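Putative immunoglobulin-blocking virulence protein (Mycoplasma mycoides subsp. capri, PDB 7ADK) probably binds host antibodies and blocks their function, helping the mycoplasma to evade the immune response. Local coordinates at residues A[216-221]-A[287-292]; A[251-256]-A[282-287]. All coordinates share one frame; numbering follows the deposited sequence.

How the interactions relate
Both interactions lie far out in a helical part of the N-terminal half of the model, more than 40 Å from the centre of the chain, with their own centres about 13 Å apart. Along the sequence the order is 216-221, 251-256, 282-287 and 287-292, so interaction 2 falls within the span that interaction 1 bridges. Helix 280-288 serves both: its body meets the end of helix 247-253 in interaction 2, and the turn after it meets F218 of helix 209-218 in interaction 1. L287 is shared, and I288 touches L253 while F218 touches W286. One helix thus ties together two earlier ones, away from the two beta sheets of the later part of the chain.

Interaction 1: residues A[216-221]-A[287-292]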
loop_
_atom_site.group_PDB
_atom_site.type_symbol
_atom_site.label_atom_id
_atom_site.label_comp_id
_atom_site.label_asym_id
_atom_site.label_seq_id
_atom_site.Cartn_x
_atom_site.Cartn_y
_atom_site.Cartn_z
ATOM N N GLU A 216 14.914 46.390 12.127
ATOM C CA GLU A 216 15.508 47.047 10.956
ATOM C C GLU A 216 14.500 47.876 10.145
ATOM O O GLU A 216 14.872 48.896 9.576
ATOM C CB GLU A 216 16.219 45.999 10.089
ATOM C CG GLU A 216 17.039 46.563 8.916
ATOM C CD GLU A 216 16.289 46.782 7.589
ATOM O OE1 GLU A 216 15.153 46.309 7.406
ATOM O OE2 GLU A 216 16.867 47.411 6.685
ATOM N N GLU A 217 13.217 47.512 10.148
ATOM C CA GLU A 217 12.167 48.278 9.475
ATOM C C GLU A 217 11.743 49.511 10.292
ATOM O O GLU A 217 11.599 50.593 9.730
ATOM C CB GLU A 217 10.986 47.354 9.136
ATOM C CG GLU A 217 9.917 47.968 8.228
ATOM C CD GLU A 217 10.291 48.042 6.743
ATOM O OE1 GLU A 217 11.488 48.095 6.397
ATOM O OE2 GLU A 217 9.375 48.052 5.893
ATOM N N PHE A 218 11.634 49.397 11.620
ATOM C CA PHE A 218 11.439 50.551 12.511
ATOM C C PHE A 218 12.607 51.545 12.440
ATOM O O PHE A 218 12.395 52.752 12.545
ATOM C CB PHE A 218 11.261 50.081 13.954
ATOM C CG PHE A 218 9.854 49.689 14.338
ATOM C CD1 PHE A 218 9.283 48.504 13.852
ATOM C CD2 PHE A 218 9.119 50.500 15.213
ATOM C CE1 PHE A 218 8.002 48.113 14.263
ATOM C CE2 PHE A 218 7.836 50.116 15.619
ATOM C CZ PHE A 218 7.283 48.915 15.156
ATOM N N ASN A 219 13.831 51.061 12.228
ATOM C CA ASN A 219 15.013 51.893 11.967
ATOM C C ASN A 219 15.024 52.566 10.571
ATOM O O ASN A 219 15.885 53.402 10.312
ATOM C CB ASN A 219 16.300 51.085 12.232
ATOM C CG ASN A 219 16.608 50.813 13.693
ATOM O OD1 ASN A 219 15.902 51.197 14.604
ATOM N ND2 ASN A 219 17.702 50.184 13.980
ATOM N N SER A 220 14.086 52.266 9.670
ATOM C CA SER A 220 13.919 53.000 8.410
ATOM C C SER A 220 13.200 54.346 8.612
ATOM O O SER A 220 12.507 54.568 9.608
ATOM C CB SER A 220 13.242 52.124 7.352
ATOM O OG SER A 220 11.852 52.032 7.552
ATOM N N GLY A 221 13.350 55.275 7.673
ATOM C CA GLY A 221 12.839 56.640 7.800
ATOM C C GLY A 221 11.322 56.822 7.646
ATOM O O GLY A 221 10.827 57.928 7.845
ATOM N N LEU A 287 4.183 45.854 19.860
ATOM C CA LEU A 287 4.671 45.595 21.222
ATOM C C LEU A 287 6.094 45.031 21.187
ATOM O O LEU A 287 6.998 45.674 21.692
ATOM C CB LEU A 287 3.716 44.701 22.040
ATOM C CG LEU A 287 2.488 45.330 22.707
ATOM C CD1 LEU A 287 2.847 46.546 23.534
ATOM C CD2 LEU A 287 1.402 45.725 21.742
ATOM N N ILE A 288 6.327 43.895 20.540
ATOM C CA ILE A 288 7.653 43.265 20.454
ATOM C C ILE A 288 8.715 44.208 19.875
ATOM O O ILE A 288 9.807 44.293 20.426
ATOM C CB ILE A 288 7.595 41.923 19.683
ATOM C CG1 ILE A 288 7.114 42.060 18.226
ATOM C CG2 ILE A 288 6.701 40.947 20.436
ATOM C CD1 ILE A 288 6.922 40.759 17.458
ATOM N N ALA A 289 8.399 44.998 18.844
ATOM C CA ALA A 289 9.323 45.978 18.274
ATOM C C ALA A 289 9.584 47.224 19.158
ATOM O O ALA A 289 10.344 48.100 18.754
ATOM C CB ALA A 289 8.824 46.354 16.887
ATOM N N ASN A 290 8.973 47.328 20.349
ATOM C CA ASN A 290 9.122 48.424 21.312
ATOM C C ASN A 290 9.256 47.988 22.788
ATOM O O ASN A 290 9.173 48.837 23.669
ATOM C CB ASN A 290 7.935 49.369 21.152
ATOM C CG ASN A 290 7.901 50.137 19.853
ATOM O OD1 ASN A 290 8.524 51.163 19.684
ATOM N ND2 ASN A 290 7.109 49.721 18.924
ATOM N N LEU A 291 9.456 46.699 23.082
ATOM C CA LEU A 291 9.816 46.175 24.406
ATOM C C LEU A 291 11.230 46.654 24.807
ATOM O O LEU A 291 12.140 46.637 23.983
ATOM C CB LEU A 291 9.769 44.626 24.357
ATOM C CG LEU A 291 8.640 43.949 25.150
ATOM C CD1 LEU A 291 7.257 44.230 24.596
ATOM C CD2 LEU A 291 8.809 42.440 25.159
ATOM N N ASP A 292 11.456 47.016 26.070
ATOM C CA ASP A 292 12.783 47.308 26.626
ATOM C C ASP A 292 13.439 46.106 27.328
ATOM O O ASP A 292 13.027 45.671 28.402
ATOM C CB ASP A 292 12.785 48.585 27.499
ATOM C CG ASP A 292 11.695 48.739 28.576
ATOM O OD1 ASP A 292 10.573 48.212 28.415
ATOM O OD2 ASP A 292 11.902 49.539 29.517
#
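The phenyl ring of F218, on helix 209-218, presents one face to A289 and leans past the amide of N290. Its CG sits anti to the carbonyl carbon (chi1 -85°), which carries the ring across to the turn that follows helix 280-288. A289 CB lies 3.7 Å from the centre of the F218 ring, over the face but displaced toward the rim, a CH-pi contact. It comes closest to CE1 of F218, at 3.3 Å. Alanine suits this place because its single methyl lets the turn approach the flat aromatic surface.

N290 crosses F218 at about a right angle, its amide plane steeply inclined to the ring (73°). Its ND2 reaches F218 CE2 at 3.4 Å from an oblique direction. This nitrogen is committed elsewhere: it donates to the backbone carbonyl of W286, which holds the asparagine in the turn. Just along the chain from F218, S220 OG and S220 N both donate to E217 O, which ties the serine back.

No hydrogen bond or salt bridge spans the two segments, so dispersion and a little CH-pi attraction hold this small contact; the nearby hydrogen bonds of S220 and N290 stay within their own stretches of chain.

Interaction 2: residues A[251-256]-A[282-287]; sequences KMLDSN and QEYIWL
L253 meets Y284 and L287, two residues one helical turn apart on helix 280-288, and gives one methyl to each. CD2 packs 3.4 Å from CD2 of the Y284 ring, while CD1 comes equally near to CB of L287. The two leucines run past each other in opposite directions, so that the branched end of L253 lies against the root of L287 and not against its methyls. A forked side chain is well suited to this task, since its two methyls diverge toward separate partners. L253 and L287 are both buried, and this is the closely packed part of the contact; K263 and I259 also pack on L287.

In the fold, the pairing joins the last turn of helix 247-253 to the middle and later part of helix 280-288, a small helix-to-helix contact in which the chain of the first helix leaves at D254. The opposite face of helix 280-288 is engaged too: I285 and W286 rest on I227 of helix 227-235.

The Y284 ring borders both parts: CD2 packs on L253, while CE2 looks to the partly exposed side at D254. Its CG stands between the backbone N and the carbonyl carbon (chi1 85°), turning the ring toward the end of helix 247-253, where L253 CB lies at its edge. Tyrosine suits this border, apolar toward L253 yet itself partly exposed. D254 slants across toward the ring, OD1 coming 3.6 Å from CE2 of Y284 from an oblique direction, carboxylate and ring planes 32° apart. This is contact without a hydrogen bond; aspartate suits the partly exposed helix end, its charge pairing with K250 through a salt bridge at OD2. N256 ND2 donates to D254 O (2.8 Å, 165°), restraining the turn that carries D254.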
loop_
_atom_site.group_PDB
_atom_site.type_symbol
_atom_site.label_atom_id
_atom_site.label_comp_id
_atom_site.label_asym_id
_atom_site.label_seq_id
_atom_site.Cartn_x
_atom_site.Cartn_y
_atom_site.Cartn_z
ATOM N N LYS A 251 2.356 35.460 25.871
ATOM C CA LYS A 251 1.901 35.396 27.276
ATOM C C LYS A 251 2.068 36.713 28.049
ATOM O O LYS A 251 1.275 36.991 28.935
ATOM C CB LYS A 251 2.640 34.255 27.997
ATOM C CG LYS A 251 2.303 32.870 27.427
ATOM C CD LYS A 251 2.970 31.749 28.229
ATOM C CE LYS A 251 2.703 30.402 27.563
ATOM N NZ LYS A 251 3.259 29.260 28.329
ATOM N N MET A 252 3.060 37.528 27.694
ATOM C CA MET A 252 3.206 38.929 28.111
ATOM C C MET A 252 2.426 39.890 27.196
ATOM O O MET A 252 1.802 40.831 27.666
ATOM C CB MET A 252 4.709 39.250 28.175
ATOM C CG MET A 252 5.081 40.734 28.278
ATOM S SD MET A 252 4.293 41.684 29.592
ATOM C CE MET A 252 4.857 40.792 31.041
ATOM N N LEU A 253 2.454 39.640 25.887
ATOM C CA LEU A 253 1.970 40.520 24.820
ATOM C C LEU A 253 0.455 40.745 24.868
ATOM O O LEU A 253 -0.008 41.838 24.572
ATOM C CB LEU A 253 2.388 39.880 23.483
ATOM C CG LEU A 253 2.936 40.819 22.416
ATOM C CD1 LEU A 253 4.212 41.488 22.900
ATOM C CD2 LEU A 253 3.262 40.011 21.158
ATOM N N ASP A 254 -0.316 39.729 25.254
ATOM C CA ASP A 254 -1.732 39.888 25.596
ATOM C C ASP A 254 -1.846 40.686 26.900
ATOM O O ASP A 254 -1.433 40.198 27.950
ATOM C CB ASP A 254 -2.412 38.520 25.713
ATOM C CG ASP A 254 -2.495 37.763 24.391
ATOM O OD1 ASP A 254 -2.579 38.396 23.318
ATOM O OD2 ASP A 254 -2.554 36.515 24.427
ATOM N N SER A 255 -2.385 41.910 26.829
ATOM C CA SER A 255 -2.150 42.990 27.796
ATOM C C SER A 255 -2.223 42.607 29.273
ATOM O O SER A 255 -1.341 42.979 30.049
ATOM C CB SER A 255 -3.143 44.114 27.509
ATOM O OG SER A 255 -3.078 45.130 28.466
ATOM N N ASN A 256 -3.283 41.889 29.666
ATOM C CA ASN A 256 -3.559 41.349 31.008
ATOM C C ASN A 256 -3.383 42.329 32.197
ATOM O O ASN A 256 -3.222 41.903 33.342
ATOM C CB ASN A 256 -2.885 39.968 31.174
ATOM C CG ASN A 256 -1.421 40.001 31.576
ATOM O OD1 ASN A 256 -1.071 39.796 32.728
ATOM N ND2 ASN A 256 -0.521 40.175 30.645
ATOM N N GLN A 282 -0.902 43.433 13.450
ATOM C CA GLN A 282 -0.328 44.779 13.265
ATOM C C GLN A 282 -0.153 45.529 14.594
ATOM O O GLN A 282 0.868 46.174 14.790
ATOM C CB GLN A 282 -1.205 45.618 12.319
ATOM C CG GLN A 282 -1.172 45.079 10.890
ATOM C CD GLN A 282 -1.828 46.013 9.874
ATOM O OE1 GLN A 282 -1.318 47.072 9.551
ATOM N NE2 GLN A 282 -2.957 45.672 9.298
ATOM N N GLU A 283 -1.105 45.404 15.518
ATOM C CA GLU A 283 -0.922 45.791 16.918
ATOM C C GLU A 283 0.245 45.061 17.587
ATOM O O GLU A 283 1.214 45.699 17.984
ATOM C CB GLU A 283 -2.262 45.663 17.672
ATOM C CG GLU A 283 -2.265 45.632 19.211
ATOM C CD GLU A 283 -1.657 46.811 19.979
ATOM O OE1 GLU A 283 -0.919 47.645 19.419
ATOM O OE2 GLU A 283 -1.920 46.876 21.201
ATOM N N TYR A 284 0.215 43.740 17.756
ATOM C CA TYR A 284 1.091 43.163 18.779
ATOM C C TYR A 284 2.525 42.919 18.253
ATOM O O TYR A 284 3.465 42.860 19.038
ATOM C CB TYR A 284 0.272 42.165 19.625
ATOM C CG TYR A 284 0.021 40.712 19.268
ATOM C CD1 TYR A 284 -0.800 40.391 18.182
ATOM C CD2 TYR A 284 -0.019 39.816 20.351
ATOM C CE1 TYR A 284 -1.451 39.151 18.055
ATOM C CE2 TYR A 284 -0.700 38.591 20.280
ATOM C CZ TYR A 284 -1.396 38.234 19.114
ATOM O OH TYR A 284 -2.047 37.051 19.037
ATOM N N ILE A 285 2.746 43.058 16.931
ATOM C CA ILE A 285 4.044 43.395 16.302
ATOM C C ILE A 285 4.649 44.694 16.869
ATOM O O ILE A 285 5.852 44.782 17.124
ATOM C CB ILE A 285 3.888 43.495 14.756
ATOM C CG1 ILE A 285 3.767 42.082 14.145
ATOM C CG2 ILE A 285 5.044 44.238 14.065
ATOM C CD1 ILE A 285 3.427 42.027 12.654
ATOM N N TRP A 286 3.837 45.727 17.084
ATOM C CA TRP A 286 4.283 47.000 17.641
ATOM C C TRP A 286 4.611 46.893 19.135
ATOM O O TRP A 286 5.317 47.753 19.659
ATOM C CB TRP A 286 3.258 48.097 17.301
ATOM C CG TRP A 286 3.626 49.509 17.629
ATOM C CD1 TRP A 286 4.358 50.346 16.865
ATOM C CD2 TRP A 286 3.265 50.282 18.808
ATOM N NE1 TRP A 286 4.570 51.525 17.542
ATOM C CE2 TRP A 286 3.956 51.522 18.766
ATOM C CE3 TRP A 286 2.396 50.075 19.895
ATOM C CZ2 TRP A 286 3.886 52.453 19.807
ATOM C CZ3 TRP A 286 2.252 51.044 20.902
ATOM C CH2 TRP A 286 3.028 52.209 20.886
ATOM N N LEU A 287 4.183 45.854 19.860
ATOM C CA LEU A 287 4.671 45.595 21.222
ATOM C C LEU A 287 6.094 45.031 21.187
ATOM O O LEU A 287 6.998 45.674 21.692
ATOM C CB LEU A 287 3.716 44.701 22.040
ATOM C CG LEU A 287 2.488 45.330 22.707
ATOM C CD1 LEU A 287 2.847 46.546 23.534
ATOM C CD2 LEU A 287 1.402 45.725 21.742
#